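Local structure of MYB21 (Trichomonas vaginalis, 3OSG) at residues A[12-15]-A[16-20]; A[50-54]-A[55-59]; A[63-67]-A[68-72]; A[100-103]-A[104-107]. The protein binds promoter DNA through the two Myb repeats (R2R3 domain) that make up this fragment, and probably regulates RNA polymerase II transcription as a sequence-specific factor. All coordinates share one frame; numbering follows the deposited sequence.

Contact 1: A[12-15]-A[16-20]. With nucleotides of chain B.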
# COMPACT_ATOMS: atom_id res chain seq x y z
N GLN A 12 2.63 -13.86 2.53
CA GLN A 12 4.09 -13.73 2.55
C GLN A 12 4.45 -12.24 2.63
O GLN A 12 4.35 -11.52 1.63
CB GLN A 12 4.71 -14.39 1.30
CG GLN A 12 4.43 -15.90 1.21
CD GLN A 12 5.27 -16.70 2.22
OE1 GLN A 12 6.42 -16.37 2.47
NE2 GLN A 12 4.69 -17.74 2.77
N LYS A 13 4.86 -11.79 3.81
CA LYS A 13 5.22 -10.39 4.02
C LYS A 13 6.61 -10.10 3.48
O LYS A 13 7.51 -10.92 3.62
CB LYS A 13 5.23 -10.07 5.52
CG LYS A 13 3.96 -10.46 6.28
CD LYS A 13 2.88 -9.38 6.21
CE LYS A 13 1.80 -9.64 7.26
NZ LYS A 13 1.02 -8.42 7.62
N PHE A 14 6.80 -8.93 2.87
CA PHE A 14 8.13 -8.51 2.47
C PHE A 14 9.00 -8.26 3.71
O PHE A 14 8.57 -7.59 4.65
CB PHE A 14 8.08 -7.23 1.65
CG PHE A 14 7.92 -7.46 0.19
CD1 PHE A 14 6.72 -7.93 -0.31
CD2 PHE A 14 8.96 -7.21 -0.69
CE1 PHE A 14 6.56 -8.15 -1.65
CE2 PHE A 14 8.82 -7.44 -2.02
CZ PHE A 14 7.62 -7.91 -2.51
N THR A 15 10.21 -8.79 3.68
CA THR A 15 11.20 -8.53 4.73
C THR A 15 11.88 -7.19 4.46
O THR A 15 11.79 -6.66 3.36
CB THR A 15 12.28 -9.61 4.71
OG1 THR A 15 13.03 -9.49 3.49
CG2 THR A 15 11.64 -10.97 4.77
N PRO A 16 12.59 -6.65 5.47
CA PRO A 16 13.30 -5.38 5.29
C PRO A 16 14.36 -5.50 4.21
O PRO A 16 14.65 -4.55 3.48
CB PRO A 16 13.96 -5.16 6.66
CG PRO A 16 13.21 -6.04 7.61
CD PRO A 16 12.82 -7.23 6.80
N GLU A 17 14.94 -6.69 4.11
CA GLU A 17 15.95 -6.99 3.10
C GLU A 17 15.36 -7.03 1.69
O GLU A 17 15.92 -6.44 0.75
CB GLU A 17 16.65 -8.31 3.45
CG GLU A 17 17.60 -8.24 4.68
CD GLU A 17 16.89 -8.28 6.04
OE1 GLU A 17 15.64 -8.24 6.09
OE2 GLU A 17 17.60 -8.36 7.08
N GLU A 18 14.23 -7.71 1.52
CA GLU A 18 13.54 -7.73 0.23
C GLU A 18 13.12 -6.33 -0.19
O GLU A 18 13.15 -5.99 -1.36
CB GLU A 18 12.30 -8.61 0.29
CG GLU A 18 12.58 -10.08 0.16
CD GLU A 18 11.35 -10.94 0.35
OE1 GLU A 18 10.60 -10.71 1.34
OE2 GLU A 18 11.12 -11.84 -0.48
N ASP A 19 12.70 -5.52 0.77
CA ASP A 19 12.33 -4.14 0.51
C ASP A 19 13.53 -3.39 -0.07
O ASP A 19 13.41 -2.68 -1.07
CB ASP A 19 11.84 -3.47 1.79
CG ASP A 19 10.42 -3.90 2.18
OD1 ASP A 19 9.72 -4.49 1.33
OD2 ASP A 19 10.01 -3.63 3.33
N GLU A 20 14.69 -3.57 0.57
CA GLU A 20 15.92 -2.95 0.09
C GLU A 20 16.25 -3.40 -1.33
O GLU A 20 16.43 -2.58 -2.23
CB GLU A 20 17.09 -3.25 1.03
CG GLU A 20 17.18 -2.29 2.20
CD GLU A 20 17.10 -0.83 1.77
OE1 GLU A 20 17.92 -0.40 0.91
OE2 GLU A 20 16.22 -0.10 2.28
P DT B 6 3.18 -6.47 2.60
OP1 DT B 6 4.46 -7.16 2.90
OP2 DT B 6 3.14 -5.30 1.69
O5' DT B 6 2.12 -7.52 2.03
C5' DT B 6 1.96 -8.78 2.69
C4' DT B 6 0.76 -9.53 2.13
O4' DT B 6 -0.41 -8.70 2.21
C3' DT B 6 0.80 -9.98 0.67
O3' DT B 6 0.74 -11.39 0.72
C2' DT B 6 -0.46 -9.37 0.01
C1' DT B 6 -1.33 -9.13 1.23
N1 DT B 6 -2.32 -8.02 1.17
C2 DT B 6 -3.66 -8.32 1.25
O2 DT B 6 -4.07 -9.45 1.31
N3 DT B 6 -4.50 -7.24 1.23
C4 DT B 6 -4.14 -5.92 1.13
O4 DT B 6 -4.99 -5.05 1.12
C5 DT B 6 -2.72 -5.65 1.05
C7 DT B 6 -2.21 -4.24 0.93
C6 DT B 6 -1.89 -6.71 1.07
P DC B 7 0.92 -12.30 -0.58
OP1 DC B 7 1.48 -13.55 -0.04
OP2 DC B 7 1.66 -11.47 -1.55
O5' DC B 7 -0.51 -12.64 -1.21
C5' DC B 7 -1.36 -13.56 -0.55
C4' DC B 7 -2.76 -13.53 -1.15
O4' DC B 7 -3.42 -12.24 -0.93
C3' DC B 7 -2.85 -13.83 -2.64
O3' DC B 7 -3.91 -14.79 -2.77
C2' DC B 7 -3.19 -12.48 -3.24
C1' DC B 7 -4.05 -11.85 -2.13
N1 DC B 7 -4.20 -10.36 -2.17
C2 DC B 7 -5.45 -9.83 -1.90
O2 DC B 7 -6.36 -10.60 -1.64
N3 DC B 7 -5.63 -8.49 -1.91
C4 DC B 7 -4.63 -7.68 -2.19
N4 DC B 7 -4.89 -6.37 -2.19
C5 DC B 7 -3.33 -8.19 -2.48
C6 DC B 7 -3.17 -9.53 -2.45
P DA B 5 -0.24 -1.65 6.48
OP1 DA B 5 0.73 -0.92 7.31
OP2 DA B 5 -1.06 -0.94 5.47
O5' DA B 5 0.56 -2.82 5.74
C5' DA B 5 1.32 -3.71 6.54
C4' DA B 5 1.46 -5.03 5.83
O4' DA B 5 0.18 -5.71 5.82
C3' DA B 5 1.89 -4.94 4.37
O3' DA B 5 2.66 -6.09 4.06
C2' DA B 5 0.56 -4.98 3.62
C1' DA B 5 -0.28 -5.90 4.50
N9 DA B 5 -1.70 -5.55 4.52
C8 DA B 5 -2.23 -4.29 4.53
N7 DA B 5 -3.55 -4.27 4.55
C5 DA B 5 -3.90 -5.59 4.58
C6 DA B 5 -5.16 -6.23 4.64
N6 DA B 5 -6.31 -5.55 4.66
N1 DA B 5 -5.18 -7.57 4.67
C2 DA B 5 -4.02 -8.24 4.66
N3 DA B 5 -2.78 -7.74 4.60
C4 DA B 5 -2.78 -6.40 4.57
O HOH W 1 9.61 -5.14 5.51
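Thr-15 and Glu-18 clasp each other in a capping box at the start of helix 16-29. The OG1 of Thr-15 sits between its own backbone N and carbonyl carbon (chi1 67°), turned toward the first helical turn, and accepts from Glu-18 N at 2.9 Å. In return the chain of Glu-18, extended beyond CG (chi2 175°), runs back to the loop, where OE1 takes the N-H of Thr-15 at 3.1 Å on its anti lone pair. Thr-15 OG1 adds a weak bond to the same OE1. The next residue, Asp-19, lays its carboxylate nearly parallel to the Phe-14 ring, the planes 12° apart, with OD1 of Asp-19 3.2 Å from CB of Phe-14. A water bridges the O of Phe-14 and OD2 of Asp-19. The loop meanwhile grips the DNA backbone by its amides: Phe-14 N donates to OP1 of DT6 of chain B at 2.9 Å, and Gln-12 N to OP1 of DC7 of chain B at 2.8 Å. Both carboxylates have a second, cationic partner, which would probably steady their charge: Glu-18 OE1 pairs with Arg-43, whose guanidinium also makes a cation-pi contact with Phe-14, and Asp-19 OD2 with Arg-51. Through Arg-51 and Leu-56 the capped end of helix 16-29 leans on helix 45-56.

Contact 2: A[50-54]-A[55-59]. With nucleotides of chain B.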
# COMPACT_ATOMS: atom_id res chain seq x y z
N ASP A 50 2.90 -4.11 -6.17
CA ASP A 50 2.07 -3.67 -5.05
C ASP A 50 2.92 -3.13 -3.90
O ASP A 50 2.62 -2.09 -3.32
CB ASP A 50 1.21 -4.82 -4.50
CG ASP A 50 -0.01 -5.13 -5.37
OD1 ASP A 50 -0.31 -4.40 -6.34
OD2 ASP A 50 -0.70 -6.13 -5.05
N ARG A 51 3.97 -3.86 -3.56
CA ARG A 51 4.84 -3.44 -2.48
C ARG A 51 5.44 -2.07 -2.77
O ARG A 51 5.43 -1.18 -1.92
CB ARG A 51 5.93 -4.48 -2.24
CG ARG A 51 6.79 -4.18 -1.01
CD ARG A 51 5.95 -4.13 0.28
NE ARG A 51 6.80 -3.82 1.43
CZ ARG A 51 6.36 -3.50 2.64
NH1 ARG A 51 5.06 -3.44 2.88
NH2 ARG A 51 7.23 -3.25 3.61
N TRP A 52 5.94 -1.88 -3.99
CA TRP A 52 6.51 -0.59 -4.35
C TRP A 52 5.47 0.53 -4.34
O TRP A 52 5.65 1.55 -3.67
CB TRP A 52 7.22 -0.65 -5.70
CG TRP A 52 7.61 0.72 -6.19
CD1 TRP A 52 6.88 1.54 -7.00
CD2 TRP A 52 8.80 1.44 -5.86
NE1 TRP A 52 7.55 2.72 -7.21
CE2 TRP A 52 8.74 2.68 -6.53
CE3 TRP A 52 9.92 1.15 -5.08
CZ2 TRP A 52 9.75 3.64 -6.43
CZ3 TRP A 52 10.93 2.09 -4.98
CH2 TRP A 52 10.84 3.33 -5.65
N LYS A 53 4.38 0.32 -5.05
CA LYS A 53 3.39 1.38 -5.23
C LYS A 53 2.75 1.83 -3.92
O LYS A 53 2.51 3.01 -3.72
CB LYS A 53 2.33 0.92 -6.23
CG LYS A 53 1.25 1.96 -6.54
CD LYS A 53 0.26 1.41 -7.58
CE LYS A 53 -0.81 2.45 -7.94
NZ LYS A 53 -1.67 2.85 -6.76
N ASN A 54 2.50 0.89 -3.01
CA ASN A 54 1.77 1.20 -1.78
C ASN A 54 2.64 1.35 -0.55
O ASN A 54 2.18 1.85 0.48
CB ASN A 54 0.72 0.12 -1.50
CG ASN A 54 -0.29 -0.00 -2.61
OD1 ASN A 54 -1.03 0.94 -2.90
ND2 ASN A 54 -0.34 -1.16 -3.25
N TYR A 55 3.90 0.92 -0.61
CA TYR A 55 4.73 0.97 0.59
C TYR A 55 6.14 1.55 0.45
O TYR A 55 6.63 2.20 1.38
CB TYR A 55 4.75 -0.39 1.30
CG TYR A 55 3.36 -0.76 1.77
CD1 TYR A 55 2.86 -0.28 2.97
CD2 TYR A 55 2.53 -1.55 0.97
CE1 TYR A 55 1.59 -0.58 3.38
CE2 TYR A 55 1.25 -1.86 1.37
CZ TYR A 55 0.78 -1.37 2.58
OH TYR A 55 -0.49 -1.66 2.98
N LEU A 56 6.80 1.34 -0.69
CA LEU A 56 8.21 1.71 -0.80
C LEU A 56 8.47 3.00 -1.55
O LEU A 56 9.44 3.69 -1.27
CB LEU A 56 9.03 0.57 -1.40
CG LEU A 56 8.88 -0.74 -0.62
CD1 LEU A 56 9.69 -1.86 -1.26
CD2 LEU A 56 9.28 -0.53 0.83
N ALA A 57 7.60 3.32 -2.51
CA ALA A 57 7.76 4.51 -3.34
C ALA A 57 7.97 5.76 -2.50
O ALA A 57 7.31 5.96 -1.48
CB ALA A 57 6.57 4.68 -4.24
N PRO A 58 8.90 6.63 -2.94
CA PRO A 58 9.32 7.76 -2.11
C PRO A 58 8.17 8.73 -1.81
O PRO A 58 8.30 9.55 -0.91
CB PRO A 58 10.40 8.44 -2.97
CG PRO A 58 10.11 8.02 -4.38
CD PRO A 58 9.51 6.64 -4.28
N SER A 59 7.07 8.62 -2.55
CA SER A 59 5.95 9.54 -2.38
C SER A 59 4.91 9.04 -1.38
O SER A 59 3.87 9.68 -1.18
CB SER A 59 5.28 9.82 -3.73
OG SER A 59 4.71 8.64 -4.29
P DA B 5 -0.24 -1.65 6.48
OP1 DA B 5 0.73 -0.92 7.31
OP2 DA B 5 -1.06 -0.94 5.47
O5' DA B 5 0.56 -2.82 5.74
C5' DA B 5 1.32 -3.71 6.54
C4' DA B 5 1.46 -5.03 5.83
O4' DA B 5 0.18 -5.71 5.82
C3' DA B 5 1.89 -4.94 4.37
O3' DA B 5 2.66 -6.09 4.06
C2' DA B 5 0.56 -4.98 3.62
C1' DA B 5 -0.28 -5.90 4.50
N9 DA B 5 -1.70 -5.55 4.52
C8 DA B 5 -2.23 -4.29 4.53
N7 DA B 5 -3.55 -4.27 4.55
C5 DA B 5 -3.90 -5.59 4.58
C6 DA B 5 -5.16 -6.23 4.64
N6 DA B 5 -6.31 -5.55 4.66
N1 DA B 5 -5.18 -7.57 4.67
C2 DA B 5 -4.02 -8.24 4.66
N3 DA B 5 -2.78 -7.74 4.60
C4 DA B 5 -2.78 -6.40 4.57
P DT B 6 3.18 -6.47 2.60
OP1 DT B 6 4.46 -7.16 2.90
OP2 DT B 6 3.14 -5.30 1.69
O5' DT B 6 2.12 -7.52 2.03
C5' DT B 6 1.96 -8.78 2.69
C4' DT B 6 0.76 -9.53 2.13
O4' DT B 6 -0.41 -8.70 2.21
C3' DT B 6 0.80 -9.98 0.67
O3' DT B 6 0.74 -11.39 0.72
C2' DT B 6 -0.46 -9.37 0.01
C1' DT B 6 -1.33 -9.13 1.23
N1 DT B 6 -2.32 -8.02 1.17
C2 DT B 6 -3.66 -8.32 1.25
O2 DT B 6 -4.07 -9.45 1.31
N3 DT B 6 -4.50 -7.24 1.23
C4 DT B 6 -4.14 -5.92 1.13
O4 DT B 6 -4.99 -5.05 1.12
C5 DT B 6 -2.72 -5.65 1.05
C7 DT B 6 -2.21 -4.24 0.93
C6 DT B 6 -1.89 -6.71 1.07
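Helix 45-56 widens into a pi-type turn as it ends: Trp-52 O accepts from both Leu-56 N at 3.2 Å and Ala-57 N at 2.9 Å, while Arg-51 O takes Tyr-55 N and, weakly, Leu-56 N. CB of Tyr-55, not its ring, lies over one face of the Arg-51 guanidinium, whose plane is 25° from that of the ring; OP1 of DT6 of chain B lies over the opposite face. The Arg-51 chain leaves on the side away from its amide (chi1 -173°), bends at chi2 and reaches the DNA, where NH1 donates to OP2 of DT6 of chain B at 2.9 Å; its NH2 pairs with Asp-19. Helix 45-56 is the last of three helices (16-29, 33-38, 45-56) of a Myb-like helix-turn-helix fold, the recognition helix, and its last turn holds the phosphate backbone. Tyr-55 OH donates to OP2 of DA5 of chain B at 2.7 Å, the phosphate oxygen lying in the ring plane, and C3' of the same nucleotide stands over one ring face. On the side of the helix turned from these phosphates, the Trp-52 indole receives Ala-57 in a CH-pi contact, CA of Ala-57 being 3.8 Å from the centroid of the six-membered ring and 14° off its normal. Leu-56 CB and Pro-58 CD add apolar contacts to the same indole, at CE3 (3.8 Å) and CZ2 (3.7 Å) of Trp-52.

Contact 3: A[63-67]-A[68-72]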
# COMPACT_ATOMS: atom_id res chain seq x y z
N THR A 63 3.84 8.48 8.05
CA THR A 63 3.38 9.10 9.28
C THR A 63 1.96 8.63 9.61
O THR A 63 1.17 8.35 8.70
CB THR A 63 3.40 10.62 9.16
OG1 THR A 63 2.45 11.03 8.17
CG2 THR A 63 4.78 11.08 8.74
N PRO A 64 1.64 8.51 10.90
CA PRO A 64 0.31 8.06 11.30
C PRO A 64 -0.76 8.98 10.73
O PRO A 64 -0.47 10.13 10.42
CB PRO A 64 0.34 8.19 12.83
CG PRO A 64 1.79 8.04 13.17
CD PRO A 64 2.53 8.72 12.05
N TRP A 65 -1.97 8.45 10.57
CA TRP A 65 -3.13 9.22 10.15
C TRP A 65 -3.47 10.26 11.20
O TRP A 65 -3.55 9.95 12.39
CB TRP A 65 -4.33 8.29 9.94
CG TRP A 65 -4.32 7.65 8.59
CD1 TRP A 65 -3.47 6.69 8.15
CD2 TRP A 65 -5.21 7.94 7.50
NE1 TRP A 65 -3.76 6.36 6.85
CE2 TRP A 65 -4.82 7.11 6.43
CE3 TRP A 65 -6.28 8.82 7.32
CZ2 TRP A 65 -5.48 7.13 5.20
CZ3 TRP A 65 -6.92 8.84 6.11
CH2 TRP A 65 -6.52 8.00 5.06
N THR A 66 -3.66 11.49 10.74
CA THR A 66 -3.96 12.61 11.61
C THR A 66 -5.48 12.74 11.71
O THR A 66 -6.21 12.21 10.88
CB THR A 66 -3.42 13.90 11.01
OG1 THR A 66 -4.23 14.27 9.89
CG2 THR A 66 -1.99 13.70 10.52
N ALA A 67 -5.96 13.44 12.74
CA ALA A 67 -7.40 13.60 12.91
C ALA A 67 -8.01 14.43 11.77
O ALA A 67 -9.18 14.26 11.42
CB ALA A 67 -7.71 14.21 14.30
N GLU A 68 -7.21 15.31 11.18
CA GLU A 68 -7.66 16.09 10.03
C GLU A 68 -7.88 15.18 8.83
O GLU A 68 -8.87 15.30 8.11
CB GLU A 68 -6.65 17.20 9.69
CG GLU A 68 -6.31 18.13 10.87
CD GLU A 68 -5.40 17.48 11.92
OE1 GLU A 68 -4.55 16.65 11.54
OE2 GLU A 68 -5.52 17.81 13.12
N GLU A 69 -6.95 14.24 8.62
CA GLU A 69 -7.09 13.27 7.55
C GLU A 69 -8.32 12.40 7.75
O GLU A 69 -9.06 12.14 6.80
CB GLU A 69 -5.86 12.37 7.46
CG GLU A 69 -4.69 12.98 6.70
CD GLU A 69 -3.51 12.03 6.64
OE1 GLU A 69 -3.02 11.63 7.71
OE2 GLU A 69 -3.06 11.68 5.52
N ASP A 70 -8.55 11.94 8.97
CA ASP A 70 -9.73 11.13 9.24
C ASP A 70 -10.99 11.88 8.86
O ASP A 70 -11.89 11.32 8.21
CB ASP A 70 -9.79 10.75 10.72
CG ASP A 70 -8.97 9.53 11.03
OD1 ASP A 70 -8.79 9.21 12.23
OD2 ASP A 70 -8.51 8.89 10.05
N ALA A 71 -11.05 13.14 9.29
CA ALA A 71 -12.22 13.98 9.08
C ALA A 71 -12.44 14.15 7.58
O ALA A 71 -13.56 14.03 7.09
CB ALA A 71 -12.04 15.33 9.77
N LEU A 72 -11.37 14.42 6.86
CA LEU A 72 -11.47 14.47 5.40
C LEU A 72 -12.06 13.17 4.84
O LEU A 72 -12.93 13.20 3.97
CB LEU A 72 -10.10 14.77 4.79
CG LEU A 72 -10.08 14.95 3.27
CD1 LEU A 72 -11.02 16.08 2.80
CD2 LEU A 72 -8.66 15.20 2.79
O HOH W 2 -6.26 10.07 14.06
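Glu-69 reaches back from the first turn of helix 67-80 and lies across Trp-65 and Thr-66 of the preceding loop. Its chain, extended beyond CG (chi2 -179°), brings OE1 to the N-H of Thr-66 at 3.1 Å, on the anti lone pair and with a nearly straight bond (165°). The same OE1 stands over one face of the Trp-65 indole, toward its rim; the carboxylate and ring planes are 19° apart, and CB of Glu-69 packs 3.6 Å from CE3 of Trp-65. Thr-66 answers with OG1, which accepts from Glu-69 N at 3.0 Å and donates weakly to OE1 of Glu-68, folded back by a bend at chi2. Ala-67, the first helical residue, contributes its carbonyl, which takes the N-H of Ala-71 at 3.0 Å, just as Thr-66 O takes that of Asp-70. Asp-70 comes to the indole from the next position on the helix, OD2 lying 3.5 Å from CE3 of Trp-65, and a water spans Asp-70 OD1 and Trp-65 O. The acids are paired beyond the turn: Glu-69 OE2 with Arg-94, which also makes a cation-pi contact with the indole, and Asp-70 OD1 with Arg-102. The reciprocal bonds between Thr-66 and Glu-69 form a capping box, here starting helix 67-80, which opens the second trio of helices, beside one of the tryptophans characteristic of Myb repeats.

Contact 4: A[100-103]-A[104-107]. With nucleotides of chain C; nucleotides of chain B.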
# COMPACT_ATOMS: atom_id res chain seq x y z
N LYS A 100 -8.90 2.52 2.01
CA LYS A 100 -9.91 1.51 2.33
C LYS A 100 -9.62 0.75 3.66
O LYS A 100 -10.56 0.40 4.38
CB LYS A 100 -10.25 0.58 1.15
CG LYS A 100 -9.20 -0.44 0.70
CD LYS A 100 -9.71 -1.21 -0.52
CE LYS A 100 -8.66 -2.18 -1.04
NZ LYS A 100 -8.41 -3.28 -0.05
N ASN A 101 -8.36 0.55 4.01
CA ASN A 101 -8.04 0.03 5.35
C ASN A 101 -8.50 1.00 6.45
O ASN A 101 -9.04 0.59 7.48
CB ASN A 101 -6.53 -0.25 5.50
CG ASN A 101 -6.11 -1.57 4.86
OD1 ASN A 101 -6.90 -2.51 4.74
ND2 ASN A 101 -4.86 -1.65 4.46
N ARG A 102 -8.26 2.28 6.23
CA ARG A 102 -8.57 3.29 7.22
C ARG A 102 -10.07 3.45 7.43
O ARG A 102 -10.50 3.82 8.52
CB ARG A 102 -7.96 4.64 6.85
CG ARG A 102 -8.03 5.65 7.97
CD ARG A 102 -7.18 5.22 9.14
NE ARG A 102 -7.32 6.18 10.23
CZ ARG A 102 -6.81 6.03 11.44
NH1 ARG A 102 -6.11 4.95 11.75
NH2 ARG A 102 -7.01 6.97 12.36
N TRP A 103 -10.86 3.18 6.39
CA TRP A 103 -12.30 3.27 6.53
C TRP A 103 -12.82 2.23 7.53
O TRP A 103 -13.74 2.49 8.28
CB TRP A 103 -13.03 3.12 5.20
CG TRP A 103 -14.51 3.02 5.42
CD1 TRP A 103 -15.33 1.97 5.10
CD2 TRP A 103 -15.36 4.02 6.03
NE1 TRP A 103 -16.62 2.25 5.47
CE2 TRP A 103 -16.67 3.50 6.04
CE3 TRP A 103 -15.12 5.28 6.57
CZ2 TRP A 103 -17.75 4.22 6.57
CZ3 TRP A 103 -16.20 6.00 7.09
CH2 TRP A 103 -17.49 5.46 7.09
N VAL A 104 -12.22 1.05 7.51
CA VAL A 104 -12.57 0.00 8.47
C VAL A 104 -12.36 0.52 9.88
O VAL A 104 -13.22 0.39 10.75
CB VAL A 104 -11.74 -1.29 8.23
CG1 VAL A 104 -12.07 -2.35 9.24
CG2 VAL A 104 -11.98 -1.83 6.80
N THR A 105 -11.21 1.13 10.11
CA THR A 105 -10.84 1.59 11.43
C THR A 105 -11.72 2.77 11.85
O THR A 105 -12.21 2.83 12.99
CB THR A 105 -9.36 1.97 11.46
OG1 THR A 105 -8.58 0.91 10.88
CG2 THR A 105 -8.91 2.24 12.88
N ILE A 106 -11.94 3.70 10.93
CA ILE A 106 -12.82 4.83 11.20
C ILE A 106 -14.25 4.39 11.46
O ILE A 106 -14.88 4.86 12.39
CB ILE A 106 -12.82 5.85 10.06
CG1 ILE A 106 -11.51 6.63 10.08
CG2 ILE A 106 -14.02 6.80 10.20
CD1 ILE A 106 -11.63 8.03 9.54
N SER A 107 -14.77 3.48 10.64
CA SER A 107 -16.15 3.04 10.81
C SER A 107 -16.36 2.38 12.19
O SER A 107 -17.48 2.34 12.70
CB SER A 107 -16.56 2.07 9.72
OG SER A 107 -15.89 0.83 9.89
P DG C 6 -15.07 -2.48 -2.08
OP1 DG C 6 -16.48 -2.06 -2.13
OP2 DG C 6 -14.16 -1.82 -1.14
O5' DG C 6 -15.06 -4.04 -1.88
C5' DG C 6 -15.83 -4.84 -2.77
C4' DG C 6 -15.52 -6.31 -2.62
O4' DG C 6 -14.11 -6.61 -2.85
C3' DG C 6 -15.85 -6.88 -1.25
O3' DG C 6 -16.42 -8.17 -1.50
C2' DG C 6 -14.48 -6.92 -0.56
C1' DG C 6 -13.52 -7.22 -1.71
N9 DG C 6 -12.20 -6.60 -1.61
C8 DG C 6 -11.97 -5.28 -1.41
N7 DG C 6 -10.70 -4.96 -1.40
C5 DG C 6 -10.04 -6.17 -1.60
C6 DG C 6 -8.65 -6.43 -1.67
O6 DG C 6 -7.72 -5.60 -1.58
N1 DG C 6 -8.39 -7.79 -1.89
C2 DG C 6 -9.40 -8.73 -2.03
N2 DG C 6 -9.03 -10.00 -2.25
N3 DG C 6 -10.70 -8.49 -1.96
C4 DG C 6 -10.96 -7.18 -1.75
P DA B 5 -0.24 -1.65 6.48
OP1 DA B 5 0.73 -0.92 7.31
OP2 DA B 5 -1.06 -0.94 5.47
O5' DA B 5 0.56 -2.82 5.74
C5' DA B 5 1.32 -3.71 6.54
C4' DA B 5 1.46 -5.03 5.83
O4' DA B 5 0.18 -5.71 5.82
C3' DA B 5 1.89 -4.94 4.37
O3' DA B 5 2.66 -6.09 4.06
C2' DA B 5 0.56 -4.98 3.62
C1' DA B 5 -0.28 -5.90 4.50
N9 DA B 5 -1.70 -5.55 4.52
C8 DA B 5 -2.23 -4.29 4.53
N7 DA B 5 -3.55 -4.27 4.55
C5 DA B 5 -3.90 -5.59 4.58
C6 DA B 5 -5.16 -6.23 4.64
N6 DA B 5 -6.31 -5.55 4.66
N1 DA B 5 -5.18 -7.57 4.67
C2 DA B 5 -4.02 -8.24 4.66
N3 DA B 5 -2.78 -7.74 4.60
C4 DA B 5 -2.78 -6.40 4.57
P DT B 4 -3.83 0.38 11.70
OP1 DT B 4 -2.62 1.08 12.13
OP2 DT B 4 -4.99 1.13 11.20
O5' DT B 4 -3.42 -0.70 10.57
C5' DT B 4 -2.34 -1.59 10.85
C4' DT B 4 -2.09 -2.51 9.66
O4' DT B 4 -3.12 -3.52 9.64
C3' DT B 4 -2.16 -1.84 8.29
O3' DT B 4 -1.20 -2.48 7.45
C2' DT B 4 -3.55 -2.22 7.80
C1' DT B 4 -3.54 -3.65 8.30
N1 DT B 4 -4.83 -4.35 8.32
C2 DT B 4 -4.83 -5.72 8.22
O2 DT B 4 -3.82 -6.40 8.13
N3 DT B 4 -6.07 -6.30 8.24
C4 DT B 4 -7.28 -5.64 8.35
O4 DT B 4 -8.33 -6.26 8.37
C5 DT B 4 -7.22 -4.20 8.44
C7 DT B 4 -8.47 -3.38 8.57
C6 DT B 4 -6.00 -3.63 8.43
O HOH W 3 -6.38 -0.07 8.73
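Val-104 and Thr-105 both turn their backbone N-H groups to Asn-101 O, in weak bonds of 3.2 Å from Val-104 N and 3.5 Å from Thr-105 N. Water supplies a further weak bond to that carbonyl, and this water also donates to OP2 of DT4 of chain B and is hydrogen-bonded to Thr-105 OG1. The next carbonyls are more firmly held: Arg-102 O takes Ile-106 N at 2.8 Å, and Trp-103 O takes Ser-107 N. The hydroxyl of Ser-107, set between its backbone N and carbonyl carbon (chi1 71°), donates to Val-104 O from above the carbonyl plane. Helix 96-109 is the recognition helix of the second trio of helices (67-80, 84-88, 96-109), again a Myb-like helix-turn-helix fold, and it reads bases directly. The Asn-101 amide pairs with adenine DA5 of chain B through both of its ends: OD1 accepts from N6 at 3.1 Å, while ND2 donates to N7 at 2.9 Å. Lys-100 stretches out to a single bend at chi4, so that NZ donates to both O6 (2.9 Å) and N7 (3.1 Å) of guanine DG6 of chain C. The guanidinium of Arg-102 has its salt bridge within the protein, NH2 to Asp-70, while OP2 of DT4 of chain B lies at its edge, near its plane. On the inner side of the helix, CB of Ser-107 lies over one face of the Trp-103 indole in a CH-pi contact, and Ile-106 CG2 touches CZ3 of Trp-103. The same indole meets Trp-84, while Ile-106 packs on Val-74 of helix 67-80.

In the fold
Contacts 1 to 4 follow one another along the chain and fall into two pairs, one in each three-helix unit. In each pair a capped first helix (16-29 or 67-80) meets a recognition helix (45-56 or 96-109), the centres of the two contacts being 12 Å apart. A salt bridge joins them both times: Asp-19 OD2 to Arg-51 NH2 at 2.8 Å between contacts 1 and 2, Asp-70 OD1 to Arg-102 NH2 at 2.9 Å between contacts 3 and 4. Contacts 1 and 3, equivalent caps, stand 27 Å apart on opposite sides of the chain's centre. Contacts 1, 2 and 4 share the strand of chain B, so both units grip neighbouring nucleotides.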